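Local coordinates for ribonuclease P protein component 3 (Thermococcus kodakarensis KOD1, PDB 3WYZ), which is predicted to serve as a protein subunit of ribonuclease P, the RNA-containing enzyme that matures tRNA by cleaving off the 5' ends of its precursors, at residues Gln92-Met96 and Phe115-Gly121; Asp108-Trp114 and Val135-Ser140. One frame throughout, in Å; residues are numbered along the deposited sequence.

In the fold
Both contacts belong to the TIM barrel-like part of the chain, where seven parallel strands follow one another in sequence order. Contact 2 pairs strand 109-111 with strand 136-140, close to the centre of the molecule; contact 1 lies beyond the C-terminal ends of strands 88-92 and 109-111, where the loops leading into helices 96-104 and 124-133 meet. Their centres are about 11 Å apart and their segments alternate along the chain, 92-96, 108-114, 115-121 and 135-140. Gly93 N sits 2.7 Å from Ile111 O, a probable hydrogen bond. Strand 109-111 thus runs from the buried pairing into the more exposed meeting of loops, whose other half follows strand 88-92.

Contact 1 of 2, residues Gln92-Met96 and Phe115-Gly121; sequences QGGDM and FGRKDPG
The guanidinium group of Arg117 reaches across to the backbone of Gly94 and gives the contact its one direct hydrogen bond, from NH1 to Gly94 O at 2.8 Å with an N-H...O angle of 160°. The oxygen lies at the guanidinium edge, whereas NH1 is tilted out of the carbonyl plane. With CG anti to its own carbonyl carbon (chi1 -57°), the Arg117 chain passes with CD 3.2 Å from Gly94 O and then bends at chi3, which turns the guanidinium toward that oxygen. From the other side of the group, NE and NH2 both bond to OD1 of Asp119 in a side-on salt bridge; NE meets that oxygen from above the carboxylate plane and NH2 meets it on the oxygen's syn lone pair. Held in its plane by these bonds, the guanidinium presents a face to Met96, whose CG approaches NH2 to 3.5 Å as the two chains cross at about a right angle. Met96 bends at chi2 and chi3, carrying CE on to Gly121 CA at 3.6 Å. These are loops at the C-terminal ends of neighbouring strands in a TIM barrel-like fold, and Asp95 is the N-cap of helix 96-104. Asn99 of that helix bonds Gly94 N and Gly121 O. A water accepts from Met96 N and, weakly, from Arg117 NH1. At the far end, Phe115 places CB 3.5 Å from Gly93 O, which lies near the ring plane at its edge. The Gln92 amide, turned only 18° from that plane, brings NE2 to 4.0 Å from Phe115 CE2, while its OE1 bonds a bound glycerol.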
ATOM      1  N   GLN A  92       4.892  -0.931   6.063  1.00 47.88           N
ATOM      2  CA  GLN A  92       5.971  -0.996   5.092  1.00 50.29           C
ATOM      3  C   GLN A  92       6.587  -2.393   5.110  1.00 50.58           C
ATOM      4  O   GLN A  92       7.042  -2.859   6.158  1.00 50.71           O
ATOM      5  CB  GLN A  92       7.039   0.043   5.441  1.00 52.89           C
ATOM      6  CG  GLN A  92       8.237   0.110   4.502  1.00 55.93           C
ATOM      7  CD  GLN A  92       8.029   1.085   3.363  1.00 59.39           C
ATOM      8  OE1 GLN A  92       7.284   0.802   2.425  1.00 66.28           O
ATOM      9  NE2 GLN A  92       8.684   2.241   3.437  1.00 59.71           N
ATOM     10  N   GLY A  93       6.592  -3.047   3.949  1.00 49.46           N
ATOM     11  CA  GLY A  93       7.210  -4.354   3.795  1.00 48.02           C
ATOM     12  C   GLY A  93       8.719  -4.260   3.664  1.00 48.58           C
ATOM     13  O   GLY A  93       9.263  -3.172   3.526  1.00 48.05           O
ATOM     14  N   GLY A  94       9.393  -5.407   3.708  1.00 50.22           N
ATOM     15  CA  GLY A  94      10.844  -5.460   3.561  1.00 53.40           C
ATOM     16  C   GLY A  94      11.534  -6.388   4.542  1.00 55.40           C
ATOM     17  O   GLY A  94      12.527  -7.038   4.197  1.00 58.42           O
ATOM     18  N   ASP A  95      11.032  -6.423   5.775  1.00 57.02           N
ATOM     19  CA  ASP A  95      11.523  -7.347   6.787  1.00 58.90           C
ATOM     20  C   ASP A  95      10.539  -8.509   6.866  1.00 58.98           C
ATOM     21  O   ASP A  95       9.324  -8.300   6.865  1.00 55.88           O
ATOM     22  CB  ASP A  95      11.653  -6.633   8.137  1.00 64.18           C
ATOM     23  CG  ASP A  95      12.259  -7.514   9.232  1.00 68.40           C
ATOM     24  OD1 ASP A  95      12.791  -8.607   8.939  1.00 74.36           O
ATOM     25  OD2 ASP A  95      12.210  -7.098  10.405  1.00 72.75           O
ATOM     26  N   MET A  96      11.065  -9.728   6.927  1.00 58.74           N
ATOM     27  CA  MET A  96      10.224 -10.919   6.894  1.00 61.88           C
ATOM     28  C   MET A  96       9.379 -11.103   8.152  1.00 61.49           C
ATOM     29  O   MET A  96       8.241 -11.577   8.067  1.00 62.22           O
ATOM     30  CB  MET A  96      11.068 -12.167   6.632  1.00 63.99           C
ATOM     31  CG  MET A  96      11.326 -12.419   5.157  1.00 67.14           C
ATOM     32  SD  MET A  96       9.813 -12.675   4.204  1.00 71.70           S
ATOM     33  CE  MET A  96      10.399 -13.863   2.997  1.00 75.43           C
ATOM     34  N   PHE A 115      10.368  -4.648  -0.624  1.00 47.89           N
ATOM     35  CA  PHE A 115      11.109  -3.391  -0.472  1.00 49.91           C
ATOM     36  C   PHE A 115      12.464  -3.573   0.220  1.00 50.16           C
ATOM     37  O   PHE A 115      12.532  -3.987   1.369  1.00 50.73           O
ATOM     38  CB  PHE A 115      10.254  -2.367   0.295  1.00 50.86           C
ATOM     39  CG  PHE A 115      10.893  -1.013   0.430  1.00 51.59           C
ATOM     40  CD1 PHE A 115      11.018  -0.179  -0.668  1.00 52.53           C
ATOM     41  CD2 PHE A 115      11.362  -0.569   1.661  1.00 54.83           C
ATOM     42  CE1 PHE A 115      11.606   1.076  -0.546  1.00 55.30           C
ATOM     43  CE2 PHE A 115      11.946   0.688   1.790  1.00 55.64           C
ATOM     44  CZ  PHE A 115      12.071   1.510   0.683  1.00 54.15           C
ATOM     45  N   GLY A 116      13.536  -3.266  -0.501  1.00 53.75           N
ATOM     46  CA  GLY A 116      14.893  -3.355   0.042  1.00 55.88           C
ATOM     47  C   GLY A 116      15.394  -4.777   0.223  1.00 55.88           C
ATOM     48  O   GLY A 116      16.150  -5.052   1.150  1.00 56.98           O
ATOM     49  N   ARG A 117      14.985  -5.677  -0.668  1.00 56.15           N
ATOM     50  CA  ARG A 117      15.366  -7.088  -0.583  1.00 54.14           C
ATOM     51  C   ARG A 117      15.928  -7.595  -1.903  1.00 53.30           C
ATOM     52  O   ARG A 117      15.864  -6.909  -2.931  1.00 48.82           O
ATOM     53  CB  ARG A 117      14.157  -7.951  -0.212  1.00 54.64           C
ATOM     54  CG  ARG A 117      13.466  -7.580   1.090  1.00 55.18           C
ATOM     55  CD  ARG A 117      12.291  -8.516   1.353  1.00 54.98           C
ATOM     56  NE  ARG A 117      12.716  -9.903   1.539  1.00 54.22           N
ATOM     57  CZ  ARG A 117      13.283 -10.380   2.645  1.00 53.59           C
ATOM     58  NH1 ARG A 117      13.500  -9.601   3.699  1.00 55.28           N
ATOM     59  NH2 ARG A 117      13.630 -11.654   2.701  1.00 54.08           N
ATOM     60  N   LYS A 118      16.467  -8.810  -1.859  1.00 52.82           N
ATOM     61  CA  LYS A 118      16.894  -9.522  -3.063  1.00 51.99           C
ATOM     62  C   LYS A 118      15.948 -10.684  -3.361  1.00 47.65           C
ATOM     63  O   LYS A 118      16.322 -11.626  -4.044  1.00 45.14           O
ATOM     64  CB  LYS A 118      18.340 -10.013  -2.920  1.00 53.83           C
ATOM     65  CG  LYS A 118      19.375  -8.897  -2.924  1.00 55.90           C
ATOM     66  CD  LYS A 118      19.715  -8.420  -1.520  1.00 59.57           C
ATOM     67  CE  LYS A 118      20.747  -9.316  -0.841  1.00 61.74           C
ATOM     68  NZ  LYS A 118      22.110  -9.197  -1.438  1.00 63.29           N
ATOM     69  N   ASP A 119      14.716 -10.588  -2.861  1.00 47.99           N
ATOM     70  CA  ASP A 119      13.678 -11.592  -3.099  1.00 48.30           C
ATOM     71  C   ASP A 119      12.281 -10.981  -2.843  1.00 47.54           C
ATOM     72  O   ASP A 119      12.177  -9.897  -2.263  1.00 46.64           O
ATOM     73  CB  ASP A 119      13.912 -12.828  -2.211  1.00 48.89           C
ATOM     74  CG  ASP A 119      13.781 -12.524  -0.725  1.00 49.48           C
ATOM     75  OD1 ASP A 119      12.648 -12.283  -0.242  1.00 49.12           O
ATOM     76  OD2 ASP A 119      14.819 -12.548  -0.030  1.00 49.44           O
ATOM     77  N   PRO A 120      11.206 -11.673  -3.275  1.00 46.52           N
ATOM     78  CA  PRO A 120       9.842 -11.123  -3.157  1.00 45.72           C
ATOM     79  C   PRO A 120       9.380 -10.772  -1.745  1.00 43.65           C
ATOM     80  O   PRO A 120       8.568  -9.863  -1.577  1.00 46.32           O
ATOM     81  CB  PRO A 120       8.965 -12.244  -3.718  1.00 45.61           C
ATOM     82  CG  PRO A 120       9.850 -12.999  -4.627  1.00 46.03           C
ATOM     83  CD  PRO A 120      11.222 -12.939  -4.035  1.00 45.33           C
ATOM     84  N   GLY A 121       9.880 -11.490  -0.746  1.00 44.45           N
ATOM     85  CA  GLY A 121       9.439 -11.296   0.632  1.00 44.26           C
ATOM     86  C   GLY A 121       8.014 -11.773   0.818  1.00 43.98           C
ATOM     87  O   GLY A 121       7.289 -11.300   1.692  1.00 44.45           O
TER
HETATM   88  O   HOH W   1      13.969 -10.341   6.912  1.00 56.35           O

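Contact 2 of 2, residues Asp108-Trp114 and Val135-Ser140; sequences DALISPW and VAIGFS
Leu110 is held through both its N-H and its C=O by strand 136-140: its N donates to Ala136 O, and its O accepts from Gly138 N at 2.8 Å in an almost straight bond (176°). Ala136 N to Asp108 O and Ser112 N to Gly138 O extend the pairing at either end. Gly138 leaves room for Ile111, whose CD1 lies 3.9 Å from Gly138 CA. Just past strand 109-111, Ser112 OG meets Ser140 OG at the end of strand 136-140; at 2.4 Å the pair is too short for an ordinary hydrogen bond, and its exact geometry is doubtful. Phe139 starts with CB directed away from the other segment, but chi1 of -70° sets CG anti to the carbonyl carbon and turns the ring back to Trp114. CG lies 4.1 Å from Trp114 CH2, CD2 comes closest at 3.4 Å, and CE2, the outermost of its touching atoms, meets both CH2 and CZ3 of Trp114. The ring planes are inclined by 35°. An alanine in place of Phe139 is likely to leave Trp114 CH2 and CZ3 without their aromatic neighbour. With helix 124-133 linking the two strands, the pairing is that of a parallel beta-alpha-beta unit, the repeating element of TIM barrel folds.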
ATOM      1  N   ASP A 108      -4.750  -3.458   7.242  1.00 47.23           N
ATOM      2  CA  ASP A 108      -5.447  -3.123   5.990  1.00 45.27           C
ATOM      3  C   ASP A 108      -4.611  -3.487   4.766  1.00 44.53           C
ATOM      4  O   ASP A 108      -5.125  -4.052   3.805  1.00 42.52           O
ATOM      5  CB  ASP A 108      -5.817  -1.634   5.944  1.00 46.06           C
ATOM      6  CG  ASP A 108      -6.894  -1.266   6.960  1.00 47.03           C
ATOM      7  OD1 ASP A 108      -8.026  -1.786   6.837  1.00 45.25           O
ATOM      8  OD2 ASP A 108      -6.608  -0.465   7.883  1.00 47.03           O
ATOM      9  N   ALA A 109      -3.322  -3.159   4.793  1.00 42.59           N
ATOM     10  CA  ALA A 109      -2.454  -3.464   3.660  1.00 41.56           C
ATOM     11  C   ALA A 109      -0.993  -3.596   4.044  1.00 40.39           C
ATOM     12  O   ALA A 109      -0.509  -2.897   4.932  1.00 38.98           O
ATOM     13  CB  ALA A 109      -2.603  -2.404   2.582  1.00 41.55           C
ATOM     14  N   LEU A 110      -0.308  -4.500   3.350  1.00 39.21           N
ATOM     15  CA  LEU A 110       1.138  -4.614   3.398  1.00 41.58           C
ATOM     16  C   LEU A 110       1.683  -4.009   2.114  1.00 42.71           C
ATOM     17  O   LEU A 110       1.394  -4.504   1.025  1.00 42.29           O
ATOM     18  CB  LEU A 110       1.555  -6.082   3.504  1.00 42.91           C
ATOM     19  CG  LEU A 110       3.053  -6.383   3.584  1.00 43.24           C
ATOM     20  CD1 LEU A 110       3.649  -5.769   4.839  1.00 44.70           C
ATOM     21  CD2 LEU A 110       3.304  -7.887   3.544  1.00 42.41           C
ATOM     22  N   ILE A 111       2.455  -2.935   2.248  1.00 41.86           N
ATOM     23  CA  ILE A 111       2.977  -2.209   1.102  1.00 40.36           C
ATOM     24  C   ILE A 111       4.362  -2.729   0.747  1.00 41.56           C
ATOM     25  O   ILE A 111       5.269  -2.695   1.582  1.00 41.57           O
ATOM     26  CB  ILE A 111       3.076  -0.693   1.385  1.00 39.25           C
ATOM     27  CG1 ILE A 111       1.751  -0.133   1.916  1.00 38.76           C
ATOM     28  CG2 ILE A 111       3.497   0.062   0.131  1.00 39.63           C
ATOM     29  CD1 ILE A 111       0.555  -0.318   0.998  1.00 39.02           C
ATOM     30  N   SER A 112       4.507  -3.218  -0.488  1.00 42.62           N
ATOM     31  CA  SER A 112       5.800  -3.629  -1.045  1.00 42.89           C
ATOM     32  C   SER A 112       6.605  -4.561  -0.128  1.00 42.79           C
ATOM     33  O   SER A 112       7.583  -4.134   0.472  1.00 41.03           O
ATOM     34  CB  SER A 112       6.639  -2.392  -1.375  1.00 42.88           C
ATOM     35  OG  SER A 112       6.013  -1.610  -2.369  1.00 41.70           O
ATOM     36  N   PRO A 113       6.198  -5.838  -0.028  1.00 43.26           N
ATOM     37  CA  PRO A 113       6.924  -6.796   0.818  1.00 43.25           C
ATOM     38  C   PRO A 113       8.362  -7.040   0.368  1.00 43.31           C
ATOM     39  O   PRO A 113       9.191  -7.469   1.172  1.00 43.17           O
ATOM     40  CB  PRO A 113       6.089  -8.084   0.701  1.00 45.10           C
ATOM     41  CG  PRO A 113       5.235  -7.897  -0.513  1.00 44.40           C
ATOM     42  CD  PRO A 113       4.986  -6.427  -0.618  1.00 43.41           C
ATOM     43  N   TRP A 114       8.635  -6.767  -0.908  1.00 41.94           N
ATOM     44  CA  TRP A 114       9.969  -6.900  -1.502  1.00 42.65           C
ATOM     45  C   TRP A 114      10.910  -5.738  -1.164  1.00 45.02           C
ATOM     46  O   TRP A 114      12.112  -5.825  -1.411  1.00 46.94           O
ATOM     47  CB  TRP A 114       9.857  -7.007  -3.037  1.00 41.82           C
ATOM     48  CG  TRP A 114       9.094  -5.866  -3.644  1.00 42.82           C
ATOM     49  CD1 TRP A 114       9.579  -4.631  -3.982  1.00 42.69           C
ATOM     50  CD2 TRP A 114       7.693  -5.843  -3.951  1.00 42.72           C
ATOM     51  NE1 TRP A 114       8.568  -3.847  -4.482  1.00 42.44           N
ATOM     52  CE2 TRP A 114       7.399  -4.564  -4.468  1.00 42.21           C
ATOM     53  CE3 TRP A 114       6.661  -6.781  -3.839  1.00 42.92           C
ATOM     54  CZ2 TRP A 114       6.118  -4.201  -4.874  1.00 43.58           C
ATOM     55  CZ3 TRP A 114       5.382  -6.417  -4.238  1.00 43.60           C
ATOM     56  CH2 TRP A 114       5.122  -5.137  -4.748  1.00 43.29           C
ATOM     57  N   VAL A 135      -5.887  -9.362   4.187  1.00 43.00           N
ATOM     58  CA  VAL A 135      -4.880  -8.299   4.135  1.00 41.27           C
ATOM     59  C   VAL A 135      -4.465  -8.028   2.688  1.00 42.36           C
ATOM     60  O   VAL A 135      -4.012  -8.935   1.996  1.00 45.27           O
ATOM     61  CB  VAL A 135      -3.635  -8.674   4.960  1.00 41.77           C
ATOM     62  CG1 VAL A 135      -2.580  -7.573   4.882  1.00 42.90           C
ATOM     63  CG2 VAL A 135      -4.022  -8.935   6.412  1.00 42.85           C
ATOM     64  N   ALA A 136      -4.616  -6.780   2.243  1.00 40.63           N
ATOM     65  CA  ALA A 136      -4.299  -6.400   0.868  1.00 41.23           C
ATOM     66  C   ALA A 136      -2.800  -6.236   0.656  1.00 42.21           C
ATOM     67  O   ALA A 136      -2.059  -5.897   1.579  1.00 41.50           O
ATOM     68  CB  ALA A 136      -5.014  -5.111   0.494  1.00 40.80           C
ATOM     69  N   ILE A 137      -2.359  -6.476  -0.573  1.00 43.95           N
ATOM     70  CA  ILE A 137      -0.974  -6.207  -0.959  1.00 43.04           C
ATOM     71  C   ILE A 137      -0.910  -4.940  -1.790  1.00 41.03           C
ATOM     72  O   ILE A 137      -1.588  -4.841  -2.808  1.00 40.27           O
ATOM     73  CB  ILE A 137      -0.363  -7.373  -1.757  1.00 41.79           C
ATOM     74  CG1 ILE A 137      -0.391  -8.657  -0.925  1.00 43.52           C
ATOM     75  CG2 ILE A 137       1.072  -7.058  -2.174  1.00 41.80           C
ATOM     76  CD1 ILE A 137       0.471  -8.626   0.326  1.00 43.17           C
ATOM     77  N   GLY A 138      -0.077  -3.995  -1.352  1.00 41.34           N
ATOM     78  CA  GLY A 138       0.156  -2.750  -2.070  1.00 42.35           C
ATOM     79  C   GLY A 138       1.345  -2.813  -3.013  1.00 42.87           C
ATOM     80  O   GLY A 138       2.486  -2.944  -2.577  1.00 44.77           O
ATOM     81  N   PHE A 139       1.070  -2.707  -4.308  1.00 42.41           N
ATOM     82  CA  PHE A 139       2.110  -2.665  -5.328  1.00 42.51           C
ATOM     83  C   PHE A 139       2.505  -1.224  -5.604  1.00 43.91           C
ATOM     84  O   PHE A 139       1.861  -0.542  -6.407  1.00 43.90           O
ATOM     85  CB  PHE A 139       1.623  -3.326  -6.624  1.00 42.30           C
ATOM     86  CG  PHE A 139       1.463  -4.809  -6.518  1.00 39.85           C
ATOM     87  CD1 PHE A 139       0.276  -5.355  -6.088  1.00 40.56           C
ATOM     88  CD2 PHE A 139       2.505  -5.654  -6.851  1.00 40.06           C
ATOM     89  CE1 PHE A 139       0.124  -6.724  -5.987  1.00 42.05           C
ATOM     90  CE2 PHE A 139       2.366  -7.024  -6.752  1.00 40.26           C
ATOM     91  CZ  PHE A 139       1.174  -7.560  -6.320  1.00 40.89           C
ATOM     92  N   SER A 140       3.565  -0.767  -4.932  1.00 44.72           N
ATOM     93  CA  SER A 140       4.020   0.617  -5.043  1.00 44.39           C
ATOM     94  C   SER A 140       4.856   0.804  -6.301  1.00 43.10           C
ATOM     95  O   SER A 140       5.713  -0.011  -6.606  1.00 43.99           O
ATOM     96  CB  SER A 140       4.835   1.023  -3.809  1.00 46.81           C
ATOM     97  OG  SER A 140       6.093   0.360  -3.786  1.00 53.34           O
TER